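Local coordinates for protein putative polysaccharide deacetylase (Bdellovibrio bacteriovorus HD100, PDB 5JP6) that probably removes acetyl groups from peptidoglycan, acting as a zinc-binding deacetylase of carbohydrate esterase family 4, at residues L92-I97 and G181-A186; K169-T174 and R350-R355; L173-G178 and R189-V194; R216-A219 and V223-S226; A318-N323 and G330-H335. The protein carries 1 engineered substitution. All blocks are in the same frame, centred on the assembly; numbering follows the deposited sequence. Where two conformers were deposited one is given.

Contact 1: L92-I97 and G181-A186; sequences LFENEI and GLYTDA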
# COMPACT_ATOMS: atom_id res chain seq x y z
N LEU A 92 4.58 4.31 12.92
CA LEU A 92 4.60 2.89 12.56
C LEU A 92 3.31 2.16 12.99
O LEU A 92 2.94 1.17 12.39
CB LEU A 92 5.82 2.22 13.21
CG LEU A 92 6.13 0.80 12.79
CD1 LEU A 92 6.47 0.69 11.30
CD2 LEU A 92 7.30 0.28 13.62
N PHE A 93 2.68 2.65 14.05
CA PHE A 93 1.48 2.04 14.63
C PHE A 93 0.20 2.78 14.26
O PHE A 93 -0.86 2.43 14.74
CB PHE A 93 1.64 2.01 16.16
CG PHE A 93 2.70 1.09 16.63
CD1 PHE A 93 2.42 -0.26 16.84
CD2 PHE A 93 4.00 1.58 16.86
CE1 PHE A 93 3.42 -1.12 17.26
CE2 PHE A 93 4.99 0.70 17.30
CZ PHE A 93 4.69 -0.64 17.48
N GLU A 94 0.31 3.82 13.45
CA GLU A 94 -0.85 4.67 13.15
C GLU A 94 -2.00 3.87 12.57
O GLU A 94 -3.16 4.08 12.96
CB GLU A 94 -0.46 5.77 12.17
CG GLU A 94 -1.59 6.69 11.77
CD GLU A 94 -1.15 7.89 10.98
OE1 GLU A 94 0.01 7.95 10.53
OE2 GLU A 94 -2.05 8.78 10.78
N ASN A 95 -1.72 2.98 11.61
CA ASN A 95 -2.84 2.27 10.99
C ASN A 95 -3.56 1.41 12.02
O ASN A 95 -4.78 1.31 12.01
CB ASN A 95 -2.36 1.40 9.84
CG ASN A 95 -2.05 2.19 8.62
OD1 ASN A 95 -1.92 3.41 8.67
ND2 ASN A 95 -1.98 1.50 7.49
N GLU A 96 -2.79 0.82 12.94
CA GLU A 96 -3.43 -0.03 13.96
C GLU A 96 -4.25 0.83 14.93
O GLU A 96 -5.32 0.43 15.36
CB GLU A 96 -2.40 -0.87 14.70
CG GLU A 96 -1.73 -1.91 13.83
CD GLU A 96 -2.69 -2.76 13.06
OE1 GLU A 96 -3.65 -3.29 13.70
OE2 GLU A 96 -2.47 -2.94 11.85
N ILE A 97 -3.75 2.04 15.24
CA ILE A 97 -4.48 2.91 16.15
C ILE A 97 -5.79 3.40 15.52
O ILE A 97 -6.83 3.54 16.21
CB ILE A 97 -3.61 4.09 16.59
CG1 ILE A 97 -2.40 3.59 17.40
CG2 ILE A 97 -4.40 5.14 17.35
CD1 ILE A 97 -1.21 4.55 17.40
N GLY A 181 -9.22 3.42 4.14
CA GLY A 181 -10.38 4.26 4.26
C GLY A 181 -10.18 5.75 4.12
O GLY A 181 -11.13 6.46 3.81
N LEU A 182 -8.93 6.22 4.32
CA LEU A 182 -8.58 7.62 4.16
C LEU A 182 -7.48 7.87 3.15
O LEU A 182 -7.63 8.74 2.29
CB LEU A 182 -8.08 8.18 5.49
CG LEU A 182 -9.10 8.29 6.61
CD1 LEU A 182 -8.43 8.69 7.94
CD2 LEU A 182 -10.17 9.30 6.20
N TYR A 183 -6.37 7.12 3.24
CA TYR A 183 -5.18 7.54 2.50
C TYR A 183 -5.32 7.35 1.00
O TYR A 183 -4.72 8.11 0.21
CB TYR A 183 -3.91 6.84 2.98
CG TYR A 183 -3.76 6.64 4.47
CD1 TYR A 183 -4.18 7.58 5.42
CD2 TYR A 183 -3.12 5.50 4.93
CE1 TYR A 183 -4.02 7.32 6.78
CE2 TYR A 183 -2.95 5.24 6.27
CZ TYR A 183 -3.41 6.17 7.20
OH TYR A 183 -3.27 5.89 8.54
N THR A 184 -6.06 6.33 0.60
CA THR A 184 -6.20 6.04 -0.80
C THR A 184 -6.86 7.22 -1.52
O THR A 184 -6.44 7.60 -2.62
CB THR A 184 -6.97 4.71 -1.01
OG1 THR A 184 -6.22 3.64 -0.44
CG2 THR A 184 -7.19 4.45 -2.49
N ASP A 185 -7.90 7.81 -0.90
CA ASP A 185 -8.57 8.96 -1.50
C ASP A 185 -7.56 10.12 -1.66
O ASP A 185 -7.62 10.85 -2.63
CB ASP A 185 -9.81 9.37 -0.71
CG ASP A 185 -10.96 8.41 -0.89
OD1 ASP A 185 -11.29 8.12 -2.04
OD2 ASP A 185 -11.49 7.93 0.17
N ALA A 186 -6.66 10.33 -0.69
CA ALA A 186 -5.64 11.38 -0.84
C ALA A 186 -4.73 11.09 -2.06
O ALA A 186 -4.42 11.98 -2.83
CB ALA A 186 -4.80 11.52 0.42
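The phenol of Y183 reaches across to N95 and gives its hydroxyl hydrogen to the amide oxygen, OH to OD1 2.8 Å. This bond joins two parts of the fold: the all-helical N-terminal region, through helix 94-98, and the NodB-type deacetylase barrel, through the start of helix 183-193. OD1 is approached at 145° to its C=O bond, with the donor tilted 35° from the carbonyl plane. The aliphatic part of E94 passes at a slant across the end of the phenol, CG lying 3.7 Å from Y183 OH. With CG anti to the backbone N (chi1 179°) and the chain extended beyond it, the E94 carboxylate runs on past the phenol to its own partners, OE2 forming salt bridges with R98 and R339.

The second shell holds the central pair in place. N95 ND2 bonds to the carbonyl oxygen of I337, so both ends of the amide are engaged and its flip is settled. H180 stacks on the Y183 ring, and the neighbouring T184 is bonded through OG1 to D336 OD2 and H180 N, fixing the first turn of the helix just behind the N-cap residue L182. The zinc-binding D177 lies about 8 Å away, side chain to side chain from N95. Seen from the tyrosine, OD1 of N95 sits at the ring edge close to its plane, also 3.2 Å from Y183 CE2.

Contact 2: K169-T174 and R350-R355; sequences KEVVLT and RELYNR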
# COMPACT_ATOMS: atom_id res chain seq x y z
N LYS A 169 12.61 7.14 -19.24
CA LYS A 169 11.95 8.22 -18.50
C LYS A 169 10.44 8.04 -18.38
O LYS A 169 9.70 8.99 -18.11
CB LYS A 169 12.36 9.61 -19.00
CG LYS A 169 13.88 9.77 -18.91
CD LYS A 169 14.34 11.18 -19.02
CE LYS A 169 14.31 11.83 -17.67
NZ LYS A 169 14.94 13.17 -17.76
N GLU A 170 10.01 6.79 -18.51
CA GLU A 170 8.63 6.42 -18.19
C GLU A 170 8.61 5.61 -16.91
O GLU A 170 9.40 4.67 -16.76
CB GLU A 170 8.00 5.64 -19.34
CG GLU A 170 7.77 6.47 -20.59
CD GLU A 170 7.07 5.74 -21.72
OE1 GLU A 170 7.03 4.48 -21.73
OE2 GLU A 170 6.52 6.45 -22.59
N VAL A 171 7.65 5.94 -16.02
CA VAL A 171 7.45 5.18 -14.80
C VAL A 171 5.99 4.81 -14.64
O VAL A 171 5.08 5.55 -15.03
CB VAL A 171 7.98 5.89 -13.55
CG1 VAL A 171 9.48 6.10 -13.63
CG2 VAL A 171 7.27 7.21 -13.33
N VAL A 172 5.79 3.61 -14.10
CA VAL A 172 4.47 3.08 -13.80
C VAL A 172 4.33 3.10 -12.28
O VAL A 172 5.15 2.54 -11.57
CB VAL A 172 4.31 1.63 -14.30
CG1 VAL A 172 2.91 1.09 -14.05
CG2 VAL A 172 4.66 1.49 -15.75
N LEU A 173 3.31 3.79 -11.82
CA LEU A 173 3.10 3.91 -10.41
C LEU A 173 2.15 2.83 -9.90
O LEU A 173 1.03 2.68 -10.42
CB LEU A 173 2.52 5.28 -10.09
CG LEU A 173 3.35 6.48 -10.57
CD1 LEU A 173 2.73 7.75 -10.07
CD2 LEU A 173 4.84 6.37 -10.18
N THR A 174 2.60 2.04 -8.93
CA THR A 174 1.83 0.95 -8.41
C THR A 174 1.69 1.00 -6.91
O THR A 174 2.61 1.41 -6.19
CB THR A 174 2.36 -0.42 -8.91
OG1 THR A 174 3.55 -0.80 -8.19
CG2 THR A 174 2.63 -0.42 -10.39
N ARG A 350 5.14 16.15 -8.69
CA ARG A 350 5.77 17.36 -9.19
C ARG A 350 7.24 17.11 -9.52
O ARG A 350 7.72 17.55 -10.57
CB ARG A 350 5.59 18.51 -8.19
CG ARG A 350 6.30 19.83 -8.57
CD ARG A 350 5.92 20.44 -9.91
NE ARG A 350 6.91 21.43 -10.38
CZ ARG A 350 6.93 22.73 -10.10
NH1 ARG A 350 6.00 23.29 -9.34
NH2 ARG A 350 7.90 23.48 -10.60
N GLU A 351 7.95 16.39 -8.66
CA GLU A 351 9.36 16.08 -8.95
C GLU A 351 9.52 15.17 -10.18
O GLU A 351 10.44 15.40 -10.96
CB GLU A 351 10.07 15.51 -7.75
CG GLU A 351 10.50 16.57 -6.77
CD GLU A 351 11.52 17.51 -7.41
OE1 GLU A 351 12.55 17.01 -7.95
OE2 GLU A 351 11.26 18.73 -7.42
N LEU A 352 8.65 14.17 -10.37
CA LEU A 352 8.71 13.34 -11.61
C LEU A 352 8.62 14.30 -12.80
O LEU A 352 9.40 14.19 -13.77
CB LEU A 352 7.59 12.32 -11.69
CG LEU A 352 7.67 11.08 -10.84
CD1 LEU A 352 6.45 10.21 -11.11
CD2 LEU A 352 8.96 10.33 -11.06
N TYR A 353 7.64 15.19 -12.78
CA TYR A 353 7.46 16.15 -13.84
C TYR A 353 8.71 17.04 -14.05
O TYR A 353 9.23 17.14 -15.18
CB TYR A 353 6.23 17.01 -13.55
CG TYR A 353 5.93 18.00 -14.63
CD1 TYR A 353 5.26 17.60 -15.78
CD2 TYR A 353 6.27 19.32 -14.48
CE1 TYR A 353 4.95 18.50 -16.76
CE2 TYR A 353 5.96 20.24 -15.47
CZ TYR A 353 5.31 19.81 -16.60
OH TYR A 353 5.01 20.73 -17.54
N ASN A 354 9.24 17.56 -12.94
CA ASN A 354 10.43 18.41 -12.98
C ASN A 354 11.64 17.69 -13.59
O ASN A 354 12.50 18.30 -14.30
CB ASN A 354 10.80 18.96 -11.60
CG ASN A 354 9.84 20.01 -11.08
OD1 ASN A 354 9.07 20.61 -11.83
ND2 ASN A 354 9.90 20.23 -9.75
N ARG A 355 11.75 16.41 -13.29
CA ARG A 355 12.88 15.57 -13.69
C ARG A 355 12.76 14.98 -15.09
O ARG A 355 13.66 14.27 -15.52
CB ARG A 355 13.13 14.49 -12.64
CG ARG A 355 13.54 15.09 -11.29
CD ARG A 355 13.38 14.09 -10.16
NE ARG A 355 13.73 14.67 -8.85
CZ ARG A 355 14.83 14.44 -8.16
NH1 ARG A 355 15.80 13.68 -8.64
NH2 ARG A 355 14.99 15.03 -6.98
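A bend at chi3 (86°) in the otherwise extended K169 side chain swings its ammonium group onto the backbone of R355, while V171 turns CG2 into the crowded position between its backbone N and carbonyl carbon, where it faces L352. K169 NZ bonds to R355 O at 2.8 Å, in the carbonyl plane and at 148° to the C=O bond. A positive group on a carbonyl at the C-terminal end of helix 339-354 should be electrostatically favourable; Y357 adds a cation-pi contact to the same lysine. Deeper in, L352 CD1 is the methyl that meets the strand: V171 CG2 lies 3.8 Å from it and L173 CD2 4.3 Å.

On the outer side of the helix, R355 NE forms a salt bridge with E351 OE1 (2.8 Å), on the anti lone pair, and N354 ND2 hydrogen-bonds to E351 OE2 from above the carboxylate plane. R355 also has E325 as a partner, in helix 313-327. The contact packs helix 339-354 against one face of the barrel sheet at strand 170-176. Strand 358-364, which follows the helix, pairs in parallel with 170-176 and adds V359 to the apolar layer around L173 and L352.

Contact 3: L173-G178 and R189-V194; sequences LTFDDG and RALKEV. With ZN (zinc ion), chain B.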
# COMPACT_ATOMS: atom_id res chain seq x y z
N LEU A 173 3.31 3.79 -11.82
CA LEU A 173 3.10 3.91 -10.41
C LEU A 173 2.15 2.83 -9.90
O LEU A 173 1.03 2.68 -10.42
CB LEU A 173 2.52 5.28 -10.09
CG LEU A 173 3.35 6.48 -10.57
CD1 LEU A 173 2.73 7.75 -10.07
CD2 LEU A 173 4.84 6.37 -10.18
N THR A 174 2.60 2.04 -8.93
CA THR A 174 1.83 0.95 -8.41
C THR A 174 1.69 1.00 -6.91
O THR A 174 2.61 1.41 -6.19
CB THR A 174 2.36 -0.42 -8.91
OG1 THR A 174 3.55 -0.80 -8.19
CG2 THR A 174 2.63 -0.42 -10.39
N PHE A 175 0.51 0.61 -6.46
CA PHE A 175 0.14 0.75 -5.05
C PHE A 175 -0.42 -0.57 -4.54
O PHE A 175 -1.45 -1.05 -5.05
CB PHE A 175 -0.93 1.84 -4.88
CG PHE A 175 -0.42 3.22 -5.20
CD1 PHE A 175 0.21 3.98 -4.25
CD2 PHE A 175 -0.57 3.73 -6.47
CE1 PHE A 175 0.70 5.23 -4.57
CE2 PHE A 175 -0.08 4.98 -6.80
CZ PHE A 175 0.57 5.73 -5.83
N ASP A 176 0.24 -1.12 -3.52
CA ASP A 176 -0.19 -2.38 -2.90
C ASP A 176 -0.94 -2.20 -1.59
O ASP A 176 -0.62 -1.29 -0.82
CB ASP A 176 1.04 -3.24 -2.58
CG ASP A 176 1.65 -3.90 -3.77
OD1 ASP A 176 1.23 -3.66 -4.93
OD2 ASP A 176 2.59 -4.70 -3.55
N ASP A 177 -1.84 -3.15 -1.37
CA ASP A 177 -2.45 -3.47 -0.07
C ASP A 177 -3.63 -2.67 0.38
O ASP A 177 -4.18 -2.94 1.44
CB ASP A 177 -1.38 -3.53 1.00
CG ASP A 177 -0.45 -4.66 0.75
OD1 ASP A 177 -0.90 -5.65 0.11
OD2 ASP A 177 0.68 -4.60 1.12
N GLY A 178 -4.05 -1.75 -0.46
CA GLY A 178 -5.23 -0.92 -0.21
C GLY A 178 -6.48 -1.63 -0.72
O GLY A 178 -6.45 -2.79 -1.12
N ARG A 189 -6.68 11.88 -5.19
CA ARG A 189 -6.76 13.33 -5.45
C ARG A 189 -5.47 13.81 -6.09
O ARG A 189 -5.49 14.56 -7.06
CB ARG A 189 -7.01 14.11 -4.17
CG ARG A 189 -8.39 13.89 -3.60
CD ARG A 189 -8.67 14.84 -2.47
NE ARG A 189 -7.99 14.48 -1.22
CZ ARG A 189 -8.46 13.65 -0.29
NH1 ARG A 189 -9.60 13.02 -0.46
NH2 ARG A 189 -7.76 13.43 0.82
N ALA A 190 -4.36 13.33 -5.56
CA ALA A 190 -3.05 13.76 -6.07
C ALA A 190 -2.85 13.32 -7.52
O ALA A 190 -2.40 14.09 -8.38
CB ALA A 190 -1.94 13.23 -5.19
N LEU A 191 -3.21 12.08 -7.81
CA LEU A 191 -3.09 11.56 -9.16
C LEU A 191 -3.96 12.32 -10.13
O LEU A 191 -3.54 12.69 -11.23
CB LEU A 191 -3.41 10.06 -9.19
CG LEU A 191 -2.45 9.14 -8.45
CD1 LEU A 191 -3.05 7.75 -8.30
CD2 LEU A 191 -1.11 9.02 -9.14
N LYS A 192 -5.21 12.52 -9.73
CA LYS A 192 -6.19 13.13 -10.62
C LYS A 192 -5.80 14.56 -10.99
O LYS A 192 -6.01 14.99 -12.14
CB LYS A 192 -7.59 13.07 -10.03
CG LYS A 192 -8.67 13.58 -10.99
CD LYS A 192 -10.06 13.40 -10.40
CE LYS A 192 -11.08 13.99 -11.37
NZ LYS A 192 -12.46 14.12 -10.81
N GLU A 193 -5.27 15.32 -10.02
CA GLU A 193 -4.88 16.72 -10.23
C GLU A 193 -3.92 16.90 -11.40
O GLU A 193 -3.91 17.97 -12.04
CB GLU A 193 -4.09 17.29 -8.99
CG GLU A 193 -4.93 17.60 -7.85
CD GLU A 193 -4.14 18.01 -6.61
OE1 GLU A 193 -2.91 17.71 -6.34
OE2 GLU A 193 -4.84 18.60 -5.85
N VAL A 194 -3.10 15.87 -11.63
CA VAL A 194 -2.06 15.94 -12.66
C VAL A 194 -2.28 14.93 -13.80
O VAL A 194 -1.37 14.67 -14.61
CB VAL A 194 -0.66 15.81 -12.03
CG1 VAL A 194 -0.41 16.94 -11.04
CG2 VAL A 194 -0.45 14.43 -11.38
ZN ZN B . 2.00 -6.21 -0.09
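OD2 of D177 is bound to the zinc ion at 2.4 Å, while OD1 of the same carboxylate stays 3.0 Å from the metal. H227 NE2 and Y280 OH complete the three protein ligands. D176, although known as a zinc ligand of this protein, is not bound here: its OD2 lies 3.8 Å from the zinc, and its OD1 forms a salt bridge with R277. The sequence TFDDG is the first signature motif of NodB-type deacetylases, in which the strand ends at the metal. D177 adopts a left-handed backbone conformation (phi 84°) just where the strand ends, and S206 OG bonds to the D177 carbonyl oxygen.

Along the same strand, alternate side chains point to the other side of the sheet and meet helix 183-193. L191 does all the touching from the helix and divides its two methyls between two partners. CD2 lies 4.2 Å from L173 CD1, the two leucines running antiparallel, side by side. CD1 comes obliquely to the F175 ring, 4.3 Å from F175 CE2. These are loose apolar contacts without a polar component, and all three residues are buried.

Strand 170-176, helix 183-193 and strand 199-202 form a beta-alpha-beta unit, with the two strands parallel neighbours. F200 of the second strand packs against both F175 and L191, and M345 and F348 from helix 339-354 cover F175 and L173, so that this second helix flanks the same face of the sheet.

Contact 4: R216-A219 and V223-S226; sequences RVAA and VIGS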
# COMPACT_ATOMS: atom_id res chain seq x y z
N ARG A 216 -14.24 4.33 -5.79
CA ARG A 216 -13.65 5.61 -6.19
C ARG A 216 -12.37 5.43 -6.96
O ARG A 216 -12.13 6.18 -7.90
CB ARG A 216 -13.44 6.53 -4.99
CG ARG A 216 -14.79 6.89 -4.29
CD ARG A 216 -14.61 7.94 -3.20
NE ARG A 216 -13.93 7.45 -2.00
CZ ARG A 216 -14.55 6.88 -0.98
NH1 ARG A 216 -15.85 6.65 -1.04
NH2 ARG A 216 -13.87 6.51 0.10
N VAL A 217 -11.55 4.45 -6.58
CA VAL A 217 -10.35 4.15 -7.37
C VAL A 217 -10.78 3.78 -8.80
O VAL A 217 -10.23 4.31 -9.77
CB VAL A 217 -9.51 2.99 -6.76
CG1 VAL A 217 -8.34 2.62 -7.66
CG2 VAL A 217 -9.05 3.30 -5.34
N ALA A 218 -11.77 2.89 -8.92
CA ALA A 218 -12.26 2.43 -10.22
C ALA A 218 -12.76 3.62 -11.07
O ALA A 218 -12.47 3.74 -12.27
CB ALA A 218 -13.33 1.37 -10.08
N ALA A 219 -13.54 4.51 -10.44
CA ALA A 219 -14.16 5.60 -11.16
C ALA A 219 -13.13 6.60 -11.72
O ALA A 219 -13.45 7.34 -12.65
CB ALA A 219 -15.16 6.30 -10.28
N VAL A 223 -6.08 1.10 -13.04
CA VAL A 223 -6.05 -0.37 -13.12
C VAL A 223 -6.14 -0.92 -11.71
O VAL A 223 -5.49 -0.41 -10.79
CB VAL A 223 -4.83 -0.87 -13.91
CG1 VAL A 223 -4.55 -2.32 -13.61
CG2 VAL A 223 -5.04 -0.63 -15.39
N ILE A 224 -6.96 -1.95 -11.52
CA ILE A 224 -7.13 -2.60 -10.23
C ILE A 224 -7.03 -4.11 -10.38
O ILE A 224 -7.90 -4.73 -10.98
CB ILE A 224 -8.44 -2.22 -9.55
CG1 ILE A 224 -8.64 -0.71 -9.53
CG2 ILE A 224 -8.50 -2.82 -8.14
CD1 ILE A 224 -10.01 -0.32 -9.00
N GLY A 225 -5.95 -4.67 -9.81
CA GLY A 225 -5.78 -6.09 -9.64
C GLY A 225 -5.68 -6.43 -8.18
O GLY A 225 -6.28 -5.77 -7.33
N SER A 226 -4.90 -7.46 -7.86
CA SER A 226 -4.82 -7.91 -6.47
C SER A 226 -3.40 -8.28 -6.03
O SER A 226 -2.55 -8.49 -6.85
CB SER A 226 -5.83 -9.04 -6.23
OG SER A 226 -5.42 -10.25 -6.81
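Following the strand from V223 to S226, the meeting with helix 211-219 falls on I224. V223 turns its side chain away from the helix and packs on D273 and V275. I224 turns toward it, with CG1 anti to the carbonyl carbon and the chain extended to CD1 (chi2 173°), so that the terminal methyl is pushed against the helix surface. CD1 lies 3.6 Å from V217 CG1, and I224 CG1 follows at 3.8 Å from the same methyl. CD1 also rests on the backbone of the next residue, 3.7 Å from A218 N, and 3.9 Å from A218 CB. The isoleucine thus sits over the V217-A218 peptide, the two branched side chains crossing at a slant.

G225 continues the strand through backbone hydrogen bonds to F200 and A202. S226 OG is hydrogen-bonded to H262 ND1, one residue before the zinc ligand H227.

The helix returns to the sheet through a three-residue link, completing a helical crossover between the parallel neighbours 199-202 and 223-227. V217 also packs on T184 and L188 of helix 183-193, and R216 forms a salt bridge with D185 there, while L269 of helix 251-269 and W271 cover I224 and A218. Strand 223-227 lies in the parallel sheet between strands 199-202 and 275-277.

Contact 5: A318-N323 and G330-H335; sequences ARVLAN and GIVLFH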
# COMPACT_ATOMS: atom_id res chain seq x y z
N ALA A 318 13.50 11.48 -1.11
CA ALA A 318 14.87 11.36 -1.59
C ALA A 318 15.17 9.93 -2.07
O ALA A 318 15.76 9.75 -3.13
CB ALA A 318 15.86 11.79 -0.51
N ARG A 319 14.71 8.95 -1.29
CA ARG A 319 14.99 7.56 -1.65
C ARG A 319 14.25 7.15 -2.92
O ARG A 319 14.84 6.60 -3.86
CB ARG A 319 14.62 6.65 -0.51
CG ARG A 319 14.77 5.18 -0.83
CD ARG A 319 16.13 4.76 -1.37
NE ARG A 319 17.25 5.07 -0.50
CZ ARG A 319 17.80 4.26 0.41
NH1 ARG A 319 17.35 3.05 0.66
NH2 ARG A 319 18.87 4.70 1.08
N VAL A 320 12.94 7.43 -2.98
CA VAL A 320 12.21 7.00 -4.15
C VAL A 320 12.70 7.72 -5.41
O VAL A 320 12.85 7.12 -6.48
CB VAL A 320 10.69 7.07 -3.95
CG1 VAL A 320 10.15 8.51 -3.91
CG2 VAL A 320 9.98 6.28 -5.03
N LEU A 321 12.96 9.04 -5.31
CA LEU A 321 13.44 9.75 -6.49
C LEU A 321 14.87 9.35 -6.88
O LEU A 321 15.16 9.25 -8.05
CB LEU A 321 13.30 11.26 -6.28
CG LEU A 321 11.86 11.80 -6.26
CD1 LEU A 321 11.80 13.20 -5.66
CD2 LEU A 321 11.27 11.78 -7.66
N ALA A 322 15.73 9.08 -5.89
CA ALA A 322 17.05 8.54 -6.22
C ALA A 322 16.94 7.21 -6.98
O ALA A 322 17.63 6.98 -7.97
CB ALA A 322 17.88 8.35 -4.96
N ASN A 323 15.99 6.36 -6.59
CA ASN A 323 15.82 5.09 -7.24
C ASN A 323 15.21 5.26 -8.62
O ASN A 323 15.56 4.54 -9.55
CB ASN A 323 15.00 4.14 -6.38
CG ASN A 323 15.80 3.55 -5.24
OD1 ASN A 323 17.03 3.57 -5.24
ND2 ASN A 323 15.09 3.04 -4.23
N GLY A 330 10.65 2.41 -15.33
CA GLY A 330 10.14 1.14 -14.83
C GLY A 330 8.96 1.28 -13.92
O GLY A 330 8.15 2.18 -14.10
N ILE A 331 8.84 0.32 -13.01
CA ILE A 331 7.67 0.14 -12.17
C ILE A 331 8.04 0.47 -10.74
O ILE A 331 8.98 -0.11 -10.18
CB ILE A 331 7.10 -1.28 -12.26
CG1 ILE A 331 6.61 -1.56 -13.68
CG2 ILE A 331 5.99 -1.51 -11.24
CD1 ILE A 331 6.15 -2.98 -13.92
N VAL A 332 7.30 1.42 -10.16
CA VAL A 332 7.54 1.88 -8.79
C VAL A 332 6.61 1.18 -7.82
O VAL A 332 5.39 1.16 -8.06
CB VAL A 332 7.29 3.40 -8.66
CG1 VAL A 332 7.68 3.89 -7.25
CG2 VAL A 332 8.06 4.16 -9.73
N LEU A 333 7.16 0.68 -6.72
CA LEU A 333 6.35 0.07 -5.65
C LEU A 333 6.07 1.06 -4.51
O LEU A 333 7.02 1.45 -3.80
CB LEU A 333 7.09 -1.13 -5.07
CG LEU A 333 6.38 -1.83 -3.91
CD1 LEU A 333 5.02 -2.41 -4.32
CD2 LEU A 333 7.27 -2.91 -3.30
N PHE A 334 4.78 1.37 -4.33
CA PHE A 334 4.26 2.18 -3.20
C PHE A 334 3.20 1.27 -2.52
O PHE A 334 2.71 0.28 -3.09
CB PHE A 334 3.59 3.48 -3.65
CG PHE A 334 4.54 4.59 -4.07
CD1 PHE A 334 5.46 5.17 -3.15
CD2 PHE A 334 4.46 5.10 -5.35
CE1 PHE A 334 6.24 6.22 -3.55
CE2 PHE A 334 5.24 6.19 -5.72
CZ PHE A 334 6.13 6.71 -4.84
N HIS A 335 2.79 1.71 -1.34
CA HIS A 335 1.63 1.15 -0.63
C HIS A 335 0.66 2.28 -0.31
O HIS A 335 1.04 3.22 0.39
CB HIS A 335 2.08 0.45 0.64
CG HIS A 335 2.99 -0.71 0.40
ND1 HIS A 335 4.34 -0.54 0.16
CD2 HIS A 335 2.74 -2.04 0.26
CE1 HIS A 335 4.88 -1.72 -0.10
NE2 HIS A 335 3.93 -2.64 -0.04
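V320 CG2 makes the apolar contact, reaching both V332 and F334 from the helix. Anti to the backbone N, while CG1 takes the position between N and the carbonyl carbon (chi1 71°), this methyl lies 4.0 Å from V332 CG1 and 3.9 Å from F334 CZ. The valine crosses both strand side chains at about a right angle, and its methyl meets the ring obliquely. Within the strand, V332 CG1 lies over one face of that ring, 3.6 Å above its plane and offset toward the rim, so the two methyls and the phenyl ring form a compact three-way cluster. At G330, where the strand opens (phi 131°), a side chain would press on the carbonyl oxygen of the preceding residue.

Aromatic neighbours surround F334 further: F348 of helix 339-354 meets it edge-to-face, and F175 in the next strand lies nearly parallel to it, with the planes about 15° apart.

Polar bonds fix the two elements from outside: R319 NH1 forms a salt bridge with D306, N323 ND2 bonds to E304 O at the preceding strand end, and V332 O accepts a hydrogen bond from T174 OG1 of the adjacent strand.

H335, at the far end, bonds through NE2 to Y280 OH, itself a zinc ligand, so this strand leads toward the metal site. Strand 303-304, helix 313-327 and strand 330-335 make one beta-alpha-beta unit of the parallel sheet of the NodB-type barrel.

In the fold
From the N terminus, contact 1 first ties the helical region to helix 183-193, closing a long loop. Contact 2 opens on strand 170-176, inside that loop, and closes only at 350-355, so the two cross. Contact 3 starts from the same strand, shares L173 and T174 with contact 2, and also crosses contact 1, whose second segment adjoins its own. Contacts 4 and 5 are short local closures within the span of contact 2. Contact 4 touches contact 1 through helix 183-193, whereas contact 5 sits beside contacts 2 and 3 on the neighbouring strand. Contacts 2 to 5 hold helices against a common parallel sheet; contact 1 joins the N-terminal helices to helix 183-193, which flanks it.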